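PDB 4DNH: dihydrodipicolinate synthase family protein from Sinorhizobium meliloti, which is of unknown function but folds as a TIM barrel and may be related to lyases of the dihydrodipicolinate synthase kind. Local coordinates for residues 4-8 with 378-382; 40-44 with 63-68; 307-311 with 361-367; 319-325 with 346-350. All blocks are in the same frame, centred on the assembly; numbering follows the deposited sequence.

The four contacts run from the barrel to the helices that follow its eighth strand and to the N-terminal hairpin. Contact 2, about 12 Å from the centre of the chain, joins the end of the first barrel strand, 37-40, and the loop after it to helix 61-73. Its nearest atoms lie about 6 Å from contact 4, and H42 of contact 2 packs on V328 and A331 of helix 323-333, whose first turn lies in contact 4. Contacts 3 and 1, with centres about 17 Å apart, are linked through helix 352-364. Contact 1 is the most peripheral, about 28 Å from the chain centre, and encloses the others in sequence. A bound glycerol lies about 4 Å from the Y323 side chain of contact 4.

Contact 1. Residues 4-8 with 378-382; sequences SIDLP and MRRVL
I5, L7 and P8 form the apolar side of this contact, meeting M378 and L382 of the helix. The CD1 tip of I5 and the CD2 branch of L7 converge on the same methylene, with I5 CD1 and L7 CD2 each 3.9 Å from M378 CG; M378 is present as selenomethionine. Because CG1 of I5 stands opposite the backbone N (chi1 -179°), its ethyl arm is extended toward the helix. L382 spreads its two branches: the L7 and L382 side chains cross at about a right angle, L7 CD2 lying 4.0 Å from L382 CD2, while L382 CD1 lies 4.1 Å from P8 CD. Strand backbone is touched as well, L382 CD2 lying 3.4 Å from D6 O.

Polar contact is slight. R379 NH1 gives S4 O one weak hydrogen bond of 3.2 Å, bent to 120° at the hydrogen. The arginine and I5 run past each other in opposite directions, with I5 CG1 at the edge of the guanidinium, 3.3 Å from R379 NH1.

The segment axes approach to 9.9 Å at an angle of 37°, so the helix segment runs obliquely to strand 4-8, whose antiparallel partner is strand 12-17. Helix 352-364 supplies F359 to I5 and L7, and its R360 donates to P8 O; from helix 323-333, F329 packs against M378.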
loop_
_atom_site.group_PDB
_atom_site.type_symbol
_atom_site.label_atom_id
_atom_site.label_comp_id
_atom_site.label_asym_id
_atom_site.label_seq_id
_atom_site.Cartn_x
_atom_site.Cartn_y
_atom_site.Cartn_z
ATOM N N SER A 4 27.607 11.362 10.726
ATOM C CA SER A 4 27.719 12.178 9.530
ATOM C C SER A 4 28.019 11.277 8.330
ATOM O O SER A 4 28.667 10.241 8.470
ATOM C CB SER A 4 28.816 13.230 9.727
ATOM O OG SER A 4 29.072 13.954 8.537
ATOM N N ILE A 5 27.531 11.666 7.155
ATOM C CA ILE A 5 27.751 10.898 5.921
ATOM C C ILE A 5 27.808 11.822 4.692
ATOM O O ILE A 5 27.058 12.804 4.605
ATOM C CB ILE A 5 26.689 9.770 5.751
ATOM C CG1 ILE A 5 26.943 8.952 4.476
ATOM C CG2 ILE A 5 25.266 10.327 5.774
ATOM C CD1 ILE A 5 26.311 7.580 4.496
ATOM N N ASP A 6 28.711 11.525 3.758
ATOM C CA ASP A 6 28.762 12.272 2.497
ATOM C C ASP A 6 27.806 11.684 1.468
ATOM O O ASP A 6 27.860 10.501 1.172
ATOM C CB ASP A 6 30.187 12.346 1.951
ATOM C CG ASP A 6 31.008 13.442 2.608
ATOM O OD1 ASP A 6 30.428 14.362 3.234
ATOM O OD2 ASP A 6 32.245 13.393 2.489
ATOM N N LEU A 7 26.923 12.525 0.942
ATOM C CA LEU A 7 25.831 12.089 0.072
ATOM C C LEU A 7 25.782 12.903 -1.208
ATOM O O LEU A 7 26.181 14.073 -1.216
ATOM C CB LEU A 7 24.489 12.201 0.787
ATOM C CG LEU A 7 24.236 11.354 2.030
ATOM C CD1 LEU A 7 22.871 11.721 2.572
ATOM C CD2 LEU A 7 24.295 9.849 1.782
ATOM N N PRO A 8 25.295 12.288 -2.298
ATOM C CA PRO A 8 25.231 13.005 -3.571
ATOM C C PRO A 8 24.069 13.990 -3.677
ATOM O O PRO A 8 22.927 13.644 -3.372
ATOM C CB PRO A 8 25.101 11.897 -4.614
ATOM C CG PRO A 8 24.657 10.683 -3.884
ATOM C CD PRO A 8 24.949 10.857 -2.426
HETATM N N MSE A 378 23.611 2.686 4.034
HETATM C CA MSE A 378 23.772 3.735 3.025
HETATM C C MSE A 378 25.193 3.794 2.516
HETATM O O MSE A 378 25.410 3.991 1.319
HETATM C CB MSE A 378 23.336 5.104 3.547
HETATM C CG MSE A 378 23.327 6.153 2.431
HETATM SE SE MSE A 378 21.717 6.094 1.277
HETATM C CE MSE A 378 22.629 6.068 -0.464
ATOM N N ARG A 379 26.170 3.626 3.404
ATOM C CA ARG A 379 27.578 3.638 3.000
ATOM C C ARG A 379 27.890 2.491 2.043
ATOM O O ARG A 379 28.623 2.685 1.075
ATOM C CB ARG A 379 28.510 3.586 4.209
ATOM C CG ARG A 379 29.149 4.908 4.597
ATOM C CD ARG A 379 28.959 5.153 6.093
ATOM N NE ARG A 379 30.102 5.782 6.746
ATOM C CZ ARG A 379 30.298 7.096 6.854
ATOM N NH1 ARG A 379 29.439 7.953 6.334
ATOM N NH2 ARG A 379 31.378 7.557 7.475
ATOM N N ARG A 380 27.330 1.309 2.309
ATOM C CA ARG A 380 27.552 0.140 1.456
ATOM C C ARG A 380 26.939 0.334 0.080
ATOM O O ARG A 380 27.496 -0.128 -0.923
ATOM C CB ARG A 380 27.020 -1.155 2.098
ATOM C CG ARG A 380 28.084 -1.932 2.861
ATOM C CD ARG A 380 27.741 -3.407 3.057
ATOM N NE ARG A 380 27.105 -3.674 4.349
ATOM C CZ ARG A 380 25.857 -4.126 4.512
ATOM N NH1 ARG A 380 25.069 -4.382 3.467
ATOM N NH2 ARG A 380 25.391 -4.326 5.738
ATOM N N VAL A 381 25.809 1.034 0.040
ATOM C CA VAL A 381 25.126 1.363 -1.210
ATOM C C VAL A 381 25.928 2.377 -2.041
ATOM O O VAL A 381 26.121 2.184 -3.243
ATOM C CB VAL A 381 23.677 1.841 -0.946
ATOM C CG1 VAL A 381 23.042 2.383 -2.221
ATOM C CG2 VAL A 381 22.847 0.694 -0.372
ATOM N N LEU A 382 26.409 3.438 -1.403
ATOM C CA LEU A 382 27.328 4.377 -2.048
ATOM C C LEU A 382 28.591 3.702 -2.570
ATOM O O LEU A 382 29.042 4.011 -3.676
ATOM C CB LEU A 382 27.750 5.471 -1.078
ATOM C CG LEU A 382 27.085 6.836 -0.973
ATOM C CD1 LEU A 382 25.688 6.878 -1.565
ATOM C CD2 LEU A 382 27.068 7.232 0.501
#

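Contact 2. Residues 40-44 with 63-68; sequences AAHVV and RTLAFR
H42 directs its imidazole edge at the face of F67 in an edge-to-face aromatic pair, the planes inclined at 58° and H42 CE1 3.4 Å above the centre of the F67 ring, whose edge meets A41 CB. The second flat group, the R68 guanidinium, is sandwiched: A41 CB lies 3.4 Å above one face and T64 CG2 3.3 Å above the opposite one. This is the first beta-alpha unit of the TIM barrel, the chain leaving strand 37-40 being packed on helix 61-73.

Both terminal nitrogens of R68 grip a single acceptor. R68 NH1 reaches H42 O at 2.8 Å, nearly in line with the carbonyl (C=O...N 173°), while R68 NH2 comes from above the carbonyl plane at 3.0 Å; H42 O itself lies in the guanidinium plane. NH1 also bonds T64 O, one turn back on its own helix, at 2.8 Å, and NE forms a salt bridge with E80, so several partners fix the group's rotation. With a leucine in place of R68, H42 O and T64 O would probably be left short of donors in a buried setting, and E80 without its charged mate.

H42 CG sits between the backbone N and carbonyl carbon (chi1 70°), which turns the ring toward F67; its ND1 is hydrogen-bonded to D280. Beyond it, V44 CG1 packs beside R63 CB at 3.7 Å. T64 OG1, which also bonds D60 O, accepts the backbone hydrogen of V44, its oxygen 3.0 Å from V44 N.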
loop_
_atom_site.group_PDB
_atom_site.type_symbol
_atom_site.label_atom_id
_atom_site.label_comp_id
_atom_site.label_asym_id
_atom_site.label_seq_id
_atom_site.Cartn_x
_atom_site.Cartn_y
_atom_site.Cartn_z
ATOM N N ALA A 40 -0.360 -1.464 3.540
ATOM C CA ALA A 40 -0.202 -2.354 2.393
ATOM C C ALA A 40 1.260 -2.793 2.386
ATOM O O ALA A 40 2.151 -1.969 2.182
ATOM C CB ALA A 40 -0.568 -1.643 1.104
ATOM N N ALA A 41 1.513 -4.079 2.619
ATOM C CA ALA A 41 2.859 -4.510 2.941
ATOM C C ALA A 41 3.621 -5.043 1.732
ATOM O O ALA A 41 3.051 -5.710 0.859
ATOM C CB ALA A 41 2.820 -5.557 4.047
ATOM N N HIS A 42 4.921 -4.768 1.713
ATOM C CA HIS A 42 5.798 -5.134 0.603
ATOM C C HIS A 42 6.228 -6.576 0.714
ATOM O O HIS A 42 5.987 -7.229 1.738
ATOM C CB HIS A 42 7.021 -4.219 0.592
ATOM C CG HIS A 42 7.968 -4.468 1.735
ATOM N ND1 HIS A 42 7.753 -3.984 2.967
ATOM C CD2 HIS A 42 9.157 -5.194 1.800
ATOM C CE1 HIS A 42 8.756 -4.366 3.777
ATOM N NE2 HIS A 42 9.609 -5.111 3.062
ATOM N N VAL A 43 6.885 -7.066 -0.339
ATOM C CA VAL A 43 7.419 -8.427 -0.403
ATOM C C VAL A 43 8.945 -8.449 -0.394
ATOM O O VAL A 43 9.577 -7.688 -1.116
ATOM C CB VAL A 43 6.928 -9.151 -1.676
ATOM C CG1 VAL A 43 7.628 -10.502 -1.834
ATOM C CG2 VAL A 43 5.427 -9.353 -1.607
ATOM N N VAL A 44 9.535 -9.327 0.412
ATOM C CA VAL A 44 10.970 -9.553 0.387
ATOM C C VAL A 44 11.342 -10.637 -0.636
ATOM O O VAL A 44 10.921 -11.811 -0.512
ATOM C CB VAL A 44 11.514 -9.946 1.769
ATOM C CG1 VAL A 44 13.051 -10.037 1.758
ATOM C CG2 VAL A 44 11.034 -8.934 2.796
ATOM N N ARG A 63 11.350 -13.787 5.746
ATOM C CA ARG A 63 11.515 -12.360 5.844
ATOM C C ARG A 63 10.220 -11.587 5.512
ATOM O O ARG A 63 9.914 -10.583 6.161
ATOM C CB ARG A 63 12.674 -11.918 4.967
ATOM C CG ARG A 63 13.467 -10.758 5.534
ATOM C CD ARG A 63 14.612 -11.217 6.426
ATOM N NE ARG A 63 14.154 -11.843 7.664
ATOM C CZ ARG A 63 13.734 -11.203 8.755
ATOM N NH1 ARG A 63 13.693 -9.879 8.799
ATOM N NH2 ARG A 63 13.346 -11.902 9.816
ATOM N N THR A 64 9.459 -12.054 4.525
ATOM C CA THR A 64 8.184 -11.423 4.159
ATOM C C THR A 64 7.167 -11.515 5.289
ATOM O O THR A 64 6.547 -10.514 5.647
ATOM C CB THR A 64 7.601 -12.046 2.874
ATOM O OG1 THR A 64 8.495 -11.791 1.785
ATOM C CG2 THR A 64 6.244 -11.480 2.536
ATOM N N LEU A 65 7.013 -12.706 5.873
ATOM C CA LEU A 65 6.073 -12.879 6.985
ATOM C C LEU A 65 6.528 -12.185 8.264
ATOM O O LEU A 65 5.700 -11.657 8.998
ATOM C CB LEU A 65 5.750 -14.344 7.240
ATOM C CG LEU A 65 5.283 -15.176 6.047
ATOM C CD1 LEU A 65 5.336 -16.672 6.382
ATOM C CD2 LEU A 65 3.893 -14.745 5.595
ATOM N N ALA A 66 7.830 -12.156 8.523
ATOM C CA ALA A 66 8.342 -11.404 9.677
ATOM C C ALA A 66 7.868 -9.955 9.636
ATOM O O ALA A 66 7.610 -9.354 10.670
ATOM C CB ALA A 66 9.853 -11.465 9.765
ATOM N N PHE A 67 7.727 -9.400 8.439
ATOM C CA PHE A 67 7.264 -8.016 8.330
ATOM C C PHE A 67 5.761 -7.836 8.622
ATOM O O PHE A 67 5.367 -6.835 9.190
ATOM C CB PHE A 67 7.654 -7.417 6.982
ATOM C CG PHE A 67 7.353 -5.969 6.873
ATOM C CD1 PHE A 67 8.178 -5.026 7.488
ATOM C CD2 PHE A 67 6.232 -5.532 6.163
ATOM C CE1 PHE A 67 7.898 -3.670 7.400
ATOM C CE2 PHE A 67 5.953 -4.181 6.074
ATOM C CZ PHE A 67 6.785 -3.250 6.695
ATOM N N ARG A 68 4.924 -8.789 8.232
ATOM C CA ARG A 68 3.550 -8.812 8.728
ATOM C C ARG A 68 3.463 -8.805 10.268
ATOM O O ARG A 68 2.632 -8.091 10.841
ATOM C CB ARG A 68 2.793 -9.999 8.151
ATOM C CG ARG A 68 2.300 -9.773 6.731
ATOM C CD ARG A 68 3.334 -10.173 5.692
ATOM N NE ARG A 68 3.001 -9.626 4.373
ATOM C CZ ARG A 68 3.837 -8.960 3.574
ATOM N NH1 ARG A 68 5.107 -8.757 3.945
ATOM N NH2 ARG A 68 3.392 -8.492 2.397
#

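Contact 3. Residues 307-311 with 361-367; sequences PTVPL and LADKAGA
L311 and L361 meet at the roots of their side chains, with L311 CB 3.9 Å from L361 CB. Beyond that point L311 reaches along the second segment: CD1 comes within 3.8 Å of A362 N, and CD2 approaches A367 CB at 4.1 Å. CG stands opposite the backbone N of L311 (chi1 162°), which sends both methyls to this side. Cutting L311 back to an alanine would probably open a gap beside A362 and A367. A365 is pressed against backbone, its CB 3.2 Å from P307 O, whereas P310 CB makes a looser contact with L361 CD2 at 4.3 Å.

What sets A365 and A367 in place is a Schellman motif. G366 adopts positive phi (66°), and two bonds run back into the last turn, A367 N to A362 O at 3.0 Å and G366 N to D363 O at 3.3 Å; A365 N is a further donor to A362 O. On the facing segment, T308 OG1 is tied to L305 O and to Y260 OH.

The contact therefore joins the start of helix 308-315 to the end of helix 352-364. I282 touches T308 and L311, V309 leans on helix 260-265, and D363 bonds Y16 of strand 12-17 and the T19 and G20 backbone.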
loop_
_atom_site.group_PDB
_atom_site.type_symbol
_atom_site.label_atom_id
_atom_site.label_comp_id
_atom_site.label_asym_id
_atom_site.label_seq_id
_atom_site.Cartn_x
_atom_site.Cartn_y
_atom_site.Cartn_z
ATOM N N PRO A 307 6.258 15.430 9.781
ATOM C CA PRO A 307 7.630 15.232 9.264
ATOM C C PRO A 307 7.811 14.053 8.266
ATOM O O PRO A 307 8.733 14.049 7.440
ATOM C CB PRO A 307 8.440 14.996 10.550
ATOM C CG PRO A 307 7.653 15.708 11.617
ATOM C CD PRO A 307 6.235 15.373 11.257
ATOM N N THR A 308 6.929 13.069 8.339
ATOM C CA THR A 308 6.973 11.963 7.410
ATOM C C THR A 308 6.445 12.373 6.044
ATOM O O THR A 308 6.871 11.835 5.025
ATOM C CB THR A 308 6.137 10.775 7.918
ATOM O OG1 THR A 308 4.747 11.120 7.852
ATOM C CG2 THR A 308 6.528 10.404 9.357
ATOM N N VAL A 309 5.513 13.319 6.027
ATOM C CA VAL A 309 4.827 13.718 4.805
ATOM C C VAL A 309 5.796 14.094 3.666
ATOM O O VAL A 309 5.613 13.639 2.534
ATOM C CB VAL A 309 3.768 14.818 5.088
ATOM C CG1 VAL A 309 3.239 15.425 3.792
ATOM C CG2 VAL A 309 2.634 14.253 5.944
ATOM N N PRO A 310 6.839 14.902 3.959
ATOM C CA PRO A 310 7.759 15.188 2.861
ATOM C C PRO A 310 8.442 13.913 2.354
ATOM O O PRO A 310 8.590 13.748 1.155
ATOM C CB PRO A 310 8.781 16.152 3.486
ATOM C CG PRO A 310 8.044 16.805 4.586
ATOM C CD PRO A 310 7.110 15.759 5.133
ATOM N N LEU A 311 8.840 13.031 3.270
ATOM C CA LEU A 311 9.449 11.752 2.935
ATOM C C LEU A 311 8.516 10.956 2.036
ATOM O O LEU A 311 8.926 10.444 0.995
ATOM C CB LEU A 311 9.762 10.970 4.208
ATOM C CG LEU A 311 9.999 9.459 4.047
ATOM C CD1 LEU A 311 11.315 9.163 3.333
ATOM C CD2 LEU A 311 9.940 8.784 5.417
ATOM N N LEU A 361 15.417 12.651 4.210
ATOM C CA LEU A 361 14.036 12.866 4.630
ATOM C C LEU A 361 13.608 11.808 5.659
ATOM O O LEU A 361 12.885 12.127 6.609
ATOM C CB LEU A 361 13.095 12.912 3.427
ATOM C CG LEU A 361 13.330 14.039 2.398
ATOM C CD1 LEU A 361 12.563 13.759 1.122
ATOM C CD2 LEU A 361 12.972 15.421 2.936
ATOM N N ALA A 362 14.082 10.568 5.502
ATOM C CA ALA A 362 13.844 9.525 6.530
ATOM C C ALA A 362 14.477 9.891 7.872
ATOM O O ALA A 362 13.857 9.715 8.923
ATOM C CB ALA A 362 14.335 8.164 6.065
ATOM N N ASP A 363 15.707 10.404 7.833
ATOM C CA ASP A 363 16.391 10.883 9.044
ATOM C C ASP A 363 15.579 11.957 9.769
ATOM O O ASP A 363 15.349 11.863 10.970
ATOM C CB ASP A 363 17.787 11.427 8.720
ATOM C CG ASP A 363 18.344 12.325 9.823
ATOM O OD1 ASP A 363 18.273 11.960 11.019
ATOM O OD2 ASP A 363 18.861 13.407 9.498
ATOM N N LYS A 364 15.143 12.966 9.024
ATOM C CA LYS A 364 14.455 14.107 9.616
ATOM C C LYS A 364 13.005 13.816 9.989
ATOM O O LYS A 364 12.336 14.657 10.567
ATOM C CB LYS A 364 14.564 15.319 8.685
ATOM C CG LYS A 364 15.975 15.898 8.657
ATOM C CD LYS A 364 16.104 17.082 7.709
ATOM C CE LYS A 364 16.040 16.665 6.248
ATOM N NZ LYS A 364 15.871 17.854 5.366
ATOM N N ALA A 365 12.518 12.630 9.640
ATOM C CA ALA A 365 11.149 12.250 9.935
ATOM C C ALA A 365 11.118 11.259 11.092
ATOM O O ALA A 365 10.050 10.783 11.467
ATOM C CB ALA A 365 10.497 11.643 8.713
ATOM N N GLY A 366 12.296 10.954 11.646
ATOM C CA GLY A 366 12.446 10.002 12.740
ATOM C C GLY A 366 12.095 8.591 12.321
ATOM O O GLY A 366 11.770 7.752 13.174
ATOM N N ALA A 367 12.166 8.338 11.007
ATOM C CA ALA A 367 11.813 7.044 10.396
ATOM C C ALA A 367 12.983 6.070 10.236
ATOM O O ALA A 367 12.802 4.965 9.712
ATOM C CB ALA A 367 11.109 7.254 9.051
#

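Contact 4. Residues 319-325 with 346-350; sequences PTRFYKT and QQSAR
T325 and R350 mark the tight side of this contact. The T325 hydroxyl donates to Q346 O, with OG1 2.9 Å from that oxygen, approaching above the carbonyl plane; A349 N reaches the same Q346 O from the other face at 3.2 Å. OG1 is placed beside its own backbone N and opposite the carbonyl carbon (chi1 -52°), which leaves the CG2 methyl to pack on the R350 chain, 3.8 Å from R350 CG. The arginine then bends at chi2 and runs toward the start of the other segment, where F322 CB sits 3.8 Å above the centre of its guanidinium. NH2 of R350 bonds I315 O and K317 O, so the flat group is held by backbone carbonyls as well as by packing. A349 CB makes a CH-pi contact over one face of the F322 ring, 4.0 Å from its centroid and 24° off the normal, while R321 CG lies over the other face; F322 and A349 are both partly exposed.

The looser, solvent side is at P319, which is exposed and follows a cis peptide bond. P319 CD lies 3.9 Å from R350 NH1, and P319 O is closer to that nitrogen at 3.3 Å.

Both segments belong to the helical C-terminal part that follows the eighth barrel strand, a layout reminiscent of dihydrodipicolinate synthases, which carry C-terminal helices beyond their TIM barrel. Y323 reaches back to the barrel, bonding D83 and T84 beside a bound glycerol that probably comes from the crystallisation liquor, though such molecules can mark pockets.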
loop_
_atom_site.group_PDB
_atom_site.type_symbol
_atom_site.label_atom_id
_atom_site.label_comp_id
_atom_site.label_asym_id
_atom_site.label_seq_id
_atom_site.Cartn_x
_atom_site.Cartn_y
_atom_site.Cartn_z
ATOM N N PRO A 319 8.107 9.265 -11.622
ATOM C CA PRO A 319 7.016 8.302 -11.904
ATOM C C PRO A 319 6.620 7.483 -10.677
ATOM O O PRO A 319 7.428 6.721 -10.129
ATOM C CB PRO A 319 7.610 7.387 -12.992
ATOM C CG PRO A 319 9.086 7.500 -12.794
ATOM C CD PRO A 319 9.345 8.907 -12.343
ATOM N N THR A 320 5.360 7.631 -10.292
ATOM C CA THR A 320 4.842 7.158 -9.014
ATOM C C THR A 320 4.787 5.639 -8.839
ATOM O O THR A 320 4.881 5.139 -7.709
ATOM C CB THR A 320 3.476 7.803 -8.757
ATOM O OG1 THR A 320 3.692 9.196 -8.565
ATOM C CG2 THR A 320 2.814 7.260 -7.505
ATOM N N ARG A 321 4.662 4.910 -9.944
ATOM C CA ARG A 321 4.551 3.458 -9.871
ATOM C C ARG A 321 5.792 2.786 -9.245
ATOM O O ARG A 321 5.767 1.592 -8.923
ATOM C CB ARG A 321 4.188 2.854 -11.231
ATOM C CG ARG A 321 5.228 3.016 -12.340
ATOM C CD ARG A 321 4.669 2.472 -13.647
ATOM N NE ARG A 321 5.578 2.617 -14.794
ATOM C CZ ARG A 321 5.835 3.773 -15.414
ATOM N NH1 ARG A 321 5.287 4.898 -14.987
ATOM N NH2 ARG A 321 6.676 3.814 -16.441
ATOM N N PHE A 322 6.856 3.563 -9.047
ATOM C CA PHE A 322 8.122 3.035 -8.529
ATOM C C PHE A 322 8.300 3.328 -7.057
ATOM O O PHE A 322 9.369 3.086 -6.503
ATOM C CB PHE A 322 9.326 3.558 -9.334
ATOM C CG PHE A 322 9.325 3.126 -10.786
ATOM C CD1 PHE A 322 9.148 1.788 -11.130
ATOM C CD2 PHE A 322 9.492 4.059 -11.804
ATOM C CE1 PHE A 322 9.133 1.388 -12.464
ATOM C CE2 PHE A 322 9.469 3.661 -13.138
ATOM C CZ PHE A 322 9.285 2.324 -13.468
ATOM N N TYR A 323 7.251 3.820 -6.411
ATOM C CA TYR A 323 7.292 4.039 -4.969
ATOM C C TYR A 323 7.754 2.824 -4.180
ATOM O O TYR A 323 8.382 2.969 -3.135
ATOM C CB TYR A 323 5.937 4.505 -4.442
ATOM C CG TYR A 323 4.875 3.438 -4.348
ATOM C CD1 TYR A 323 4.012 3.196 -5.412
ATOM C CD2 TYR A 323 4.687 2.710 -3.171
ATOM C CE1 TYR A 323 3.012 2.230 -5.314
ATOM C CE2 TYR A 323 3.695 1.754 -3.068
ATOM C CZ TYR A 323 2.874 1.514 -4.146
ATOM O OH TYR A 323 1.894 0.574 -4.063
ATOM N N LYS A 324 7.465 1.627 -4.684
ATOM C CA LYS A 324 7.752 0.420 -3.925
ATOM C C LYS A 324 9.240 0.287 -3.671
ATOM O O LYS A 324 9.676 -0.273 -2.655
ATOM C CB LYS A 324 7.201 -0.805 -4.632
ATOM C CG LYS A 324 5.728 -0.670 -4.983
ATOM C CD LYS A 324 5.504 -1.260 -6.347
ATOM C CE LYS A 324 4.191 -0.837 -6.932
ATOM N NZ LYS A 324 4.441 -0.677 -8.378
ATOM N N THR A 325 10.014 0.843 -4.591
ATOM C CA THR A 325 11.438 0.901 -4.434
ATOM C C THR A 325 11.877 1.677 -3.190
ATOM O O THR A 325 12.725 1.193 -2.433
ATOM C CB THR A 325 12.068 1.446 -5.712
ATOM O OG1 THR A 325 11.570 0.660 -6.801
ATOM C CG2 THR A 325 13.600 1.380 -5.654
ATOM N N GLN A 346 13.323 -4.375 -9.336
ATOM C CA GLN A 346 13.048 -2.961 -9.204
ATOM C C GLN A 346 13.923 -2.155 -8.234
ATOM O O GLN A 346 13.681 -0.947 -8.059
ATOM C CB GLN A 346 11.562 -2.776 -8.919
ATOM C CG GLN A 346 10.747 -3.047 -10.166
ATOM C CD GLN A 346 9.273 -3.102 -9.901
ATOM O OE1 GLN A 346 8.555 -3.879 -10.530
ATOM N NE2 GLN A 346 8.802 -2.281 -8.977
ATOM N N GLN A 347 14.937 -2.787 -7.625
ATOM C CA GLN A 347 15.910 -2.042 -6.812
ATOM C C GLN A 347 16.482 -0.862 -7.602
ATOM O O GLN A 347 17.034 0.071 -7.019
ATOM C CB GLN A 347 17.159 -2.855 -6.497
ATOM C CG GLN A 347 17.004 -4.269 -6.104
ATOM C CD GLN A 347 17.006 -5.204 -7.267
ATOM O OE1 GLN A 347 15.934 -5.614 -7.703
ATOM N NE2 GLN A 347 18.194 -5.581 -7.759
ATOM N N SER A 348 16.435 -0.964 -8.925
ATOM C CA SER A 348 17.240 -0.102 -9.783
ATOM C C SER A 348 16.409 1.013 -10.386
ATOM O O SER A 348 16.919 1.818 -11.165
ATOM C CB SER A 348 17.880 -0.925 -10.907
ATOM O OG SER A 348 16.910 -1.331 -11.860
ATOM N N ALA A 349 15.135 1.059 -10.011
ATOM C CA ALA A 349 14.190 1.981 -10.631
ATOM C C ALA A 349 14.237 3.401 -10.055
ATOM O O ALA A 349 13.617 4.285 -10.597
ATOM C CB ALA A 349 12.773 1.407 -10.589
ATOM N N ARG A 350 14.974 3.614 -8.970
ATOM C CA ARG A 350 15.212 4.967 -8.469
ATOM C C ARG A 350 16.695 5.296 -8.557
ATOM O O ARG A 350 17.533 4.413 -8.342
ATOM C CB ARG A 350 14.723 5.135 -7.020
ATOM C CG ARG A 350 13.218 5.015 -6.805
ATOM C CD ARG A 350 12.386 5.998 -7.640
ATOM N NE ARG A 350 11.038 6.167 -7.094
ATOM C CZ ARG A 350 10.071 6.918 -7.630
ATOM N NH1 ARG A 350 10.262 7.585 -8.769
ATOM N NH2 ARG A 350 8.892 7.004 -7.017
#